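DUF2666 domain-containing protein (Pyrococcus furiosus, PDB 3V68) is of uncharacterised function, belongs to the DUF2666 family and probably binds double-stranded DNA. Local coordinates at residues E13-T25 against G120-Y132. Sequence-based numbering, arbitrary orientation.
Sequences EEWIVGENVEDFT and GGKIEGLKIQPRY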
ATOM      1  N   GLU A  13      19.823  -6.100   5.283  1.00 23.11           N
ATOM      2  CA  GLU A  13      20.871  -6.064   4.262  1.00 24.43           C
ATOM      3  C   GLU A  13      21.378  -4.621   4.128  1.00 24.48           C
ATOM      4  O   GLU A  13      21.829  -4.032   5.114  1.00 25.12           O
ATOM      5  CB  GLU A  13      20.378  -6.630   2.916  1.00 24.85           C
ATOM      6  CG  GLU A  13      19.658  -7.986   2.992  1.00 26.87           C
ATOM      7  CD  GLU A  13      20.595  -9.158   3.251  1.00 29.51           C
ATOM      8  OE1 GLU A  13      21.699  -9.193   2.666  1.00 31.09           O
ATOM      9  OE2 GLU A  13      20.216 -10.056   4.033  1.00 31.17           O
ATOM     10  N   GLU A  14      21.271  -4.048   2.931  1.00 24.49           N
ATOM     11  CA  GLU A  14      21.747  -2.685   2.678  1.00 24.16           C
ATOM     12  C   GLU A  14      20.669  -1.601   2.829  1.00 23.15           C
ATOM     13  O   GLU A  14      20.956  -0.409   2.686  1.00 23.20           O
ATOM     14  CB  GLU A  14      22.430  -2.593   1.309  1.00 24.78           C
ATOM     15  CG  GLU A  14      23.852  -3.145   1.296  1.00 27.02           C
ATOM     16  CD  GLU A  14      24.541  -2.978  -0.048  1.00 29.69           C
ATOM     17  OE1 GLU A  14      24.078  -3.580  -1.041  1.00 31.46           O
ATOM     18  OE2 GLU A  14      25.556  -2.249  -0.106  1.00 31.56           O
ATOM     19  N   TRP A  15      19.439  -2.017   3.123  1.00 21.78           N
ATOM     20  CA  TRP A  15      18.350  -1.077   3.388  1.00 20.29           C
ATOM     21  C   TRP A  15      18.386  -0.641   4.851  1.00 19.74           C
ATOM     22  O   TRP A  15      18.070  -1.422   5.749  1.00 19.54           O
ATOM     23  CB  TRP A  15      16.993  -1.700   3.024  1.00 19.96           C
ATOM     24  CG  TRP A  15      15.805  -0.796   3.258  1.00 18.53           C
ATOM     25  CD1 TRP A  15      15.730   0.548   3.006  1.00 18.27           C
ATOM     26  CD2 TRP A  15      14.518  -1.182   3.761  1.00 17.78           C
ATOM     27  NE1 TRP A  15      14.481   1.024   3.339  1.00 17.45           N
ATOM     28  CE2 TRP A  15      13.720  -0.015   3.806  1.00 17.00           C
ATOM     29  CE3 TRP A  15      13.964  -2.398   4.189  1.00 17.24           C
ATOM     30  CZ2 TRP A  15      12.392  -0.029   4.258  1.00 17.46           C
ATOM     31  CZ3 TRP A  15      12.648  -2.413   4.639  1.00 17.88           C
ATOM     32  CH2 TRP A  15      11.875  -1.234   4.666  1.00 17.31           C
ATOM     33  N   ILE A  16      18.804   0.602   5.081  1.00 19.13           N
ATOM     34  CA  ILE A  16      18.896   1.165   6.427  1.00 18.70           C
ATOM     35  C   ILE A  16      18.370   2.602   6.427  1.00 18.15           C
ATOM     36  O   ILE A  16      19.030   3.523   5.931  1.00 17.99           O
ATOM     37  CB  ILE A  16      20.352   1.114   6.998  1.00 18.75           C
ATOM     38  CG1 ILE A  16      20.947  -0.295   6.873  1.00 19.87           C
ATOM     39  CG2 ILE A  16      20.363   1.567   8.452  1.00 19.86           C
ATOM     40  CD1 ILE A  16      22.471  -0.355   6.953  1.00 21.73           C
ATOM     41  N   VAL A  17      17.167   2.782   6.969  1.00 17.34           N
ATOM     42  CA  VAL A  17      16.526   4.101   7.011  1.00 16.98           C
ATOM     43  C   VAL A  17      15.861   4.352   8.361  1.00 16.90           C
ATOM     44  O   VAL A  17      15.594   3.415   9.119  1.00 16.84           O
ATOM     45  CB  VAL A  17      15.493   4.320   5.859  1.00 16.93           C
ATOM     46  CG1 VAL A  17      16.165   4.238   4.486  1.00 16.98           C
ATOM     47  CG2 VAL A  17      14.306   3.347   5.971  1.00 16.99           C
ATOM     48  N   GLY A  18      15.618   5.621   8.664  1.00 16.40           N
ATOM     49  CA  GLY A  18      14.999   5.989   9.935  1.00 16.32           C
ATOM     50  C   GLY A  18      14.425   7.386   9.903  1.00 16.04           C
ATOM     51  O   GLY A  18      15.044   8.315   9.375  1.00 15.97           O
ATOM     52  N   GLU A  19      13.226   7.534  10.460  1.00 15.24           N
ATOM     53  CA  GLU A  19      12.589   8.842  10.567  1.00 14.90           C
ATOM     54  C   GLU A  19      11.682   8.876  11.786  1.00 14.87           C
ATOM     55  O   GLU A  19      11.130   7.855  12.186  1.00 14.59           O
ATOM     56  CB  GLU A  19      11.792   9.160   9.298  1.00 15.21           C
ATOM     57  CG  GLU A  19      11.403  10.622   9.152  1.00 15.25           C
ATOM     58  CD  GLU A  19      11.142  11.015   7.713  1.00 15.00           C
ATOM     59  OE1 GLU A  19       9.981  11.334   7.385  1.00 15.46           O
ATOM     60  OE2 GLU A  19      12.103  11.007   6.916  1.00 15.44           O
ATOM     61  N   ASN A  20      11.552  10.054  12.381  1.00 14.64           N
ATOM     62  CA  ASN A  20      10.630  10.253  13.488  1.00 14.94           C
ATOM     63  C   ASN A  20       9.993  11.630  13.413  1.00 15.04           C
ATOM     64  O   ASN A  20      10.382  12.465  12.591  1.00 15.65           O
ATOM     65  CB  ASN A  20      11.353  10.075  14.830  1.00 14.90           C
ATOM     66  CG  ASN A  20      12.329  11.199  15.122  1.00 16.12           C
ATOM     67  OD1 ASN A  20      12.790  11.886  14.212  1.00 16.82           O
ATOM     68  ND2 ASN A  20      12.653  11.389  16.397  1.00 18.01           N
ATOM     69  N   VAL A  21       9.001  11.849  14.266  1.00 14.77           N
ATOM     70  CA  VAL A  21       8.412  13.164  14.456  1.00 15.02           C
ATOM     71  C   VAL A  21       8.822  13.658  15.833  1.00 15.85           C
ATOM     72  O   VAL A  21       8.809  12.896  16.800  1.00 15.12           O
ATOM     73  CB  VAL A  21       6.875  13.117  14.322  1.00 14.93           C
ATOM     74  CG1 VAL A  21       6.248  14.469  14.655  1.00 14.40           C
ATOM     75  CG2 VAL A  21       6.502  12.701  12.918  1.00 14.90           C
ATOM     76  N   GLU A  22       9.214  14.927  15.906  1.00 17.01           N
ATOM     77  CA  GLU A  22       9.560  15.552  17.179  1.00 18.50           C
ATOM     78  C   GLU A  22       8.698  16.784  17.435  1.00 19.07           C
ATOM     79  O   GLU A  22       8.481  17.172  18.585  1.00 19.61           O
ATOM     80  CB  GLU A  22      11.049  15.902  17.215  1.00 19.00           C
ATOM     81  CG  GLU A  22      11.942  14.674  17.348  1.00 21.04           C
ATOM     82  CD  GLU A  22      13.419  14.989  17.219  1.00 23.50           C
ATOM     83  OE1 GLU A  22      13.829  16.111  17.581  1.00 24.55           O
ATOM     84  OE2 GLU A  22      14.169  14.100  16.763  1.00 25.65           O
ATOM     85  N   ASP A  23       8.208  17.385  16.353  1.00 19.59           N
ATOM     86  CA  ASP A  23       7.286  18.508  16.426  1.00 19.95           C
ATOM     87  C   ASP A  23       5.903  17.990  16.038  1.00 19.52           C
ATOM     88  O   ASP A  23       5.601  17.848  14.852  1.00 19.94           O
ATOM     89  CB  ASP A  23       7.748  19.628  15.488  1.00 20.65           C
ATOM     90  CG  ASP A  23       6.993  20.934  15.702  1.00 22.38           C
ATOM     91  OD1 ASP A  23       6.055  20.983  16.524  1.00 24.94           O
ATOM     92  OD2 ASP A  23       7.348  21.927  15.035  1.00 25.70           O
ATOM     93  N   PHE A  24       5.077  17.720  17.046  1.00 19.16           N
ATOM     94  CA  PHE A  24       3.825  16.981  16.867  1.00 18.51           C
ATOM     95  C   PHE A  24       2.628  17.838  16.446  1.00 18.21           C
ATOM     96  O   PHE A  24       1.716  18.101  17.241  1.00 18.98           O
ATOM     97  CB  PHE A  24       3.496  16.157  18.120  1.00 18.77           C
ATOM     98  CG  PHE A  24       4.380  14.961  18.304  1.00 18.81           C
ATOM     99  CD1 PHE A  24       3.987  13.716  17.827  1.00 19.25           C
ATOM    100  CD2 PHE A  24       5.611  15.078  18.945  1.00 19.94           C
ATOM    101  CE1 PHE A  24       4.804  12.601  17.993  1.00 19.55           C
ATOM    102  CE2 PHE A  24       6.437  13.968  19.110  1.00 19.74           C
ATOM    103  CZ  PHE A  24       6.032  12.731  18.633  1.00 19.49           C
ATOM    104  N   THR A  25       2.640  18.258  15.185  1.00 17.12           N
ATOM    105  CA  THR A  25       1.492  18.906  14.559  1.00 16.57           C
ATOM    106  C   THR A  25       0.802  17.882  13.662  1.00 16.13           C
ATOM    107  O   THR A  25       1.430  16.901  13.245  1.00 16.02           O
ATOM    108  CB  THR A  25       1.914  20.111  13.688  1.00 16.64           C
ATOM    109  OG1 THR A  25       2.763  19.661  12.624  1.00 16.42           O
ATOM    110  CG2 THR A  25       2.660  21.165  14.516  1.00 17.09           C
ATOM    111  N   GLY A 120       5.048  13.544  -0.349  1.00 12.72           N
ATOM    112  CA  GLY A 120       6.299  13.578   0.417  1.00 12.78           C
ATOM    113  C   GLY A 120       7.372  12.577   0.047  1.00 12.58           C
ATOM    114  O   GLY A 120       8.476  12.630   0.594  1.00 13.27           O
ATOM    115  N   GLY A 121       7.068  11.670  -0.875  1.00 12.44           N
ATOM    116  CA  GLY A 121       8.046  10.683  -1.317  1.00 12.03           C
ATOM    117  C   GLY A 121       8.419   9.676  -0.247  1.00 11.82           C
ATOM    118  O   GLY A 121       7.622   9.386   0.651  1.00 11.79           O
ATOM    119  N   LYS A 122       9.642   9.161  -0.331  1.00 12.21           N
ATOM    120  CA  LYS A 122      10.067   8.059   0.522  1.00 12.34           C
ATOM    121  C   LYS A 122      11.168   8.453   1.495  1.00 12.42           C
ATOM    122  O   LYS A 122      11.886   9.437   1.286  1.00 12.23           O
ATOM    123  CB  LYS A 122      10.522   6.869  -0.337  1.00 12.64           C
ATOM    124  CG  LYS A 122       9.438   6.344  -1.273  1.00 14.17           C
ATOM    125  CD  LYS A 122       9.943   5.193  -2.140  1.00 17.13           C
ATOM    126  CE  LYS A 122      10.985   5.638  -3.165  1.00 19.39           C
ATOM    127  NZ  LYS A 122      10.404   6.415  -4.296  1.00 21.54           N
ATOM    128  N   ILE A 123      11.283   7.671   2.563  1.00 12.56           N
ATOM    129  CA  ILE A 123      12.344   7.824   3.546  1.00 13.00           C
ATOM    130  C   ILE A 123      13.605   7.160   2.998  1.00 13.99           C
ATOM    131  O   ILE A 123      13.646   5.945   2.814  1.00 14.32           O
ATOM    132  CB  ILE A 123      11.939   7.202   4.902  1.00 12.70           C
ATOM    133  CG1 ILE A 123      10.600   7.777   5.381  1.00 12.79           C
ATOM    134  CG2 ILE A 123      13.041   7.431   5.942  1.00 12.47           C
ATOM    135  CD1 ILE A 123       9.962   7.015   6.527  1.00 13.66           C
ATOM    136  N   GLU A 124      14.631   7.969   2.740  1.00 14.92           N
ATOM    137  CA  GLU A 124      15.854   7.486   2.089  1.00 16.36           C
ATOM    138  C   GLU A 124      17.082   7.546   2.986  1.00 16.80           C
ATOM    139  O   GLU A 124      18.104   6.919   2.693  1.00 17.52           O
ATOM    140  CB  GLU A 124      16.119   8.273   0.799  1.00 16.48           C
ATOM    141  CG  GLU A 124      15.028   8.146  -0.261  1.00 18.52           C
ATOM    142  CD  GLU A 124      15.035   6.804  -0.983  1.00 21.04           C
ATOM    143  OE1 GLU A 124      15.967   5.997  -0.776  1.00 22.74           O
ATOM    144  OE2 GLU A 124      14.097   6.559  -1.770  1.00 22.99           O
ATOM    145  N   GLY A 125      16.984   8.309   4.071  1.00 17.27           N
ATOM    146  CA  GLY A 125      18.116   8.503   4.967  1.00 18.10           C
ATOM    147  C   GLY A 125      17.833   8.087   6.394  1.00 19.13           C
ATOM    148  O   GLY A 125      16.764   7.551   6.702  1.00 18.97           O
ATOM    149  N   LEU A 126      18.807   8.342   7.257  1.00 20.15           N
ATOM    150  CA  LEU A 126      18.712   8.031   8.676  1.00 21.65           C
ATOM    151  C   LEU A 126      18.633   9.312   9.500  1.00 22.41           C
ATOM    152  O   LEU A 126      19.653   9.807   9.986  1.00 22.74           O
ATOM    153  CB  LEU A 126      19.927   7.207   9.111  1.00 22.13           C
ATOM    154  CG  LEU A 126      19.934   5.705   8.846  1.00 22.97           C
ATOM    155  CD1 LEU A 126      21.353   5.174   8.974  1.00 24.69           C
ATOM    156  CD2 LEU A 126      19.001   4.981   9.808  1.00 24.14           C
ATOM    157  N   LYS A 127      17.426   9.856   9.646  1.00 23.24           N
ATOM    158  CA  LYS A 127      17.204  11.059  10.456  1.00 24.15           C
ATOM    159  C   LYS A 127      17.566  10.747  11.905  1.00 25.08           C
ATOM    160  O   LYS A 127      18.203  11.551  12.592  1.00 25.28           O
ATOM    161  CB  LYS A 127      15.748  11.523  10.345  1.00 24.04           C
ATOM    162  CG  LYS A 127      15.383  12.762  11.170  1.00 23.74           C
ATOM    163  CD  LYS A 127      13.893  13.063  11.041  1.00 23.48           C
ATOM    164  CE  LYS A 127      13.503  14.388  11.682  1.00 24.10           C
ATOM    165  NZ  LYS A 127      13.487  14.330  13.170  1.00 24.02           N
ATOM    166  N   ILE A 128      17.130   9.573  12.350  1.00 26.22           N
ATOM    167  CA  ILE A 128      17.547   8.990  13.609  1.00 27.30           C
ATOM    168  C   ILE A 128      18.256   7.688  13.276  1.00 28.33           C
ATOM    169  O   ILE A 128      18.059   7.131  12.190  1.00 28.57           O
ATOM    170  CB  ILE A 128      16.340   8.721  14.550  1.00 27.26           C
ATOM    171  CG1 ILE A 128      15.276   7.859  13.851  1.00 27.43           C
ATOM    172  CG2 ILE A 128      15.750  10.040  15.037  1.00 26.83           C
ATOM    173  CD1 ILE A 128      14.200   7.309  14.771  1.00 27.99           C
ATOM    174  N   GLN A 129      19.095   7.213  14.191  1.00 29.34           N
ATOM    175  CA  GLN A 129      19.751   5.922  14.008  1.00 30.34           C
ATOM    176  C   GLN A 129      18.741   4.799  14.264  1.00 30.64           C
ATOM    177  O   GLN A 129      17.730   5.029  14.937  1.00 30.72           O
ATOM    178  CB  GLN A 129      20.987   5.797  14.908  1.00 30.51           C
ATOM    179  CG  GLN A 129      20.720   5.747  16.410  1.00 31.92           C
ATOM    180  CD  GLN A 129      21.927   5.249  17.191  1.00 33.60           C
ATOM    181  OE1 GLN A 129      22.386   5.902  18.131  1.00 34.81           O
ATOM    182  NE2 GLN A 129      22.453   4.093  16.798  1.00 34.32           N
ATOM    183  N   PRO A 130      18.990   3.593  13.713  1.00 30.87           N
ATOM    184  CA  PRO A 130      18.064   2.482  13.944  1.00 31.01           C
ATOM    185  C   PRO A 130      17.931   2.158  15.433  1.00 31.13           C
ATOM    186  O   PRO A 130      18.924   2.192  16.165  1.00 31.48           O
ATOM    187  CB  PRO A 130      18.721   1.319  13.196  1.00 31.04           C
ATOM    188  CG  PRO A 130      19.555   1.967  12.150  1.00 31.08           C
ATOM    189  CD  PRO A 130      20.082   3.209  12.799  1.00 30.94           C
ATOM    190  N   ARG A 131      16.710   1.856  15.868  1.00 31.15           N
ATOM    191  CA  ARG A 131      16.416   1.589  17.281  1.00 31.00           C
ATOM    192  C   ARG A 131      17.060   0.289  17.787  1.00 30.66           C
ATOM    193  O   ARG A 131      17.302   0.134  18.985  1.00 30.83           O
ATOM    194  CB  ARG A 131      14.895   1.583  17.513  1.00 31.40           C
ATOM    195  CG  ARG A 131      14.427   1.417  18.973  1.00 32.34           C
ATOM    196  CD  ARG A 131      15.085   2.412  19.935  1.00 34.41           C
ATOM    197  NE  ARG A 131      14.640   3.791  19.732  1.00 36.05           N
ATOM    198  CZ  ARG A 131      13.680   4.388  20.436  1.00 36.43           C
ATOM    199  NH1 ARG A 131      13.043   3.737  21.403  1.00 37.46           N
ATOM    200  NH2 ARG A 131      13.358   5.647  20.175  1.00 36.92           N
ATOM    201  N   TYR A 132      17.343  -0.628  16.867  1.00 30.05           N
ATOM    202  CA  TYR A 132      17.930  -1.920  17.209  1.00 29.21           C
ATOM    203  C   TYR A 132      19.197  -2.165  16.403  1.00 28.59           C
ATOM    204  O   TYR A 132      19.300  -1.743  15.251  1.00 28.29           O
ATOM    205  CB  TYR A 132      16.920  -3.045  16.969  1.00 29.39           C
ATOM    206  CG  TYR A 132      15.630  -2.860  17.737  1.00 29.67           C
ATOM    207  CD1 TYR A 132      15.502  -3.330  19.043  1.00 30.04           C
ATOM    208  CD2 TYR A 132      14.537  -2.207  17.160  1.00 29.83           C
ATOM    209  CE1 TYR A 132      14.320  -3.158  19.757  1.00 30.43           C
ATOM    210  CE2 TYR A 132      13.352  -2.027  17.867  1.00 30.31           C
ATOM    211  CZ  TYR A 132      13.251  -2.506  19.164  1.00 30.67           C
ATOM    212  OH  TYR A 132      12.084  -2.336  19.871  1.00 31.12           O
TER
HETATM  213  O   HOH W   1      13.680   3.419   1.834  1.00 15.86           O
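G18 is gripped on both its backbone polar atoms by the loop G120-Y132. Its N donates to G125 O at 3.0 Å, nearly straight at 167°. Its O accepts from K127 N at 2.8 Å, a more bent bond of 147°. These two bonds make a single beta bridge between G18 and L126. The CA of V17 adds a C-H...O contact to G125 O.

K127 reaches along the strand to N20. Its chain runs straight out from CB and bends only at the last torsion (chi4 -74°), which brings NZ to 2.7 Å from N20 OD1. The other end of that amide is used too: N20 ND2 donates to E22 OE2, on the anti lone pair of the carboxylate. E22 OE2 and K127 NZ also form a long salt bridge. A leucine in place of N20 would probably cost both K127 NZ and E22 OE2 their amide partner.

Strand 15-20 is an outermost strand of the four-stranded antiparallel sheet. V17 and E19 pair through their backbones with strand 5-12, and the loop, on its way from helix 91-110 to strand 136-143, meets the other edge of strand 15-20 at G18.

I123 packs against V17 CB and lies along E19, from its CB to its carboxylate; E19 OE2 is salt-bridged to R35 of helix 26-43. I123 O accepts from a water 2.7 Å away, and this water accepts from W15 NE1. I16 CG2 touches both L126 CD1 and P130 CG. I128 CG2 lies 3.6 Å from N20 CG, while I128 O is buried without a polar partner.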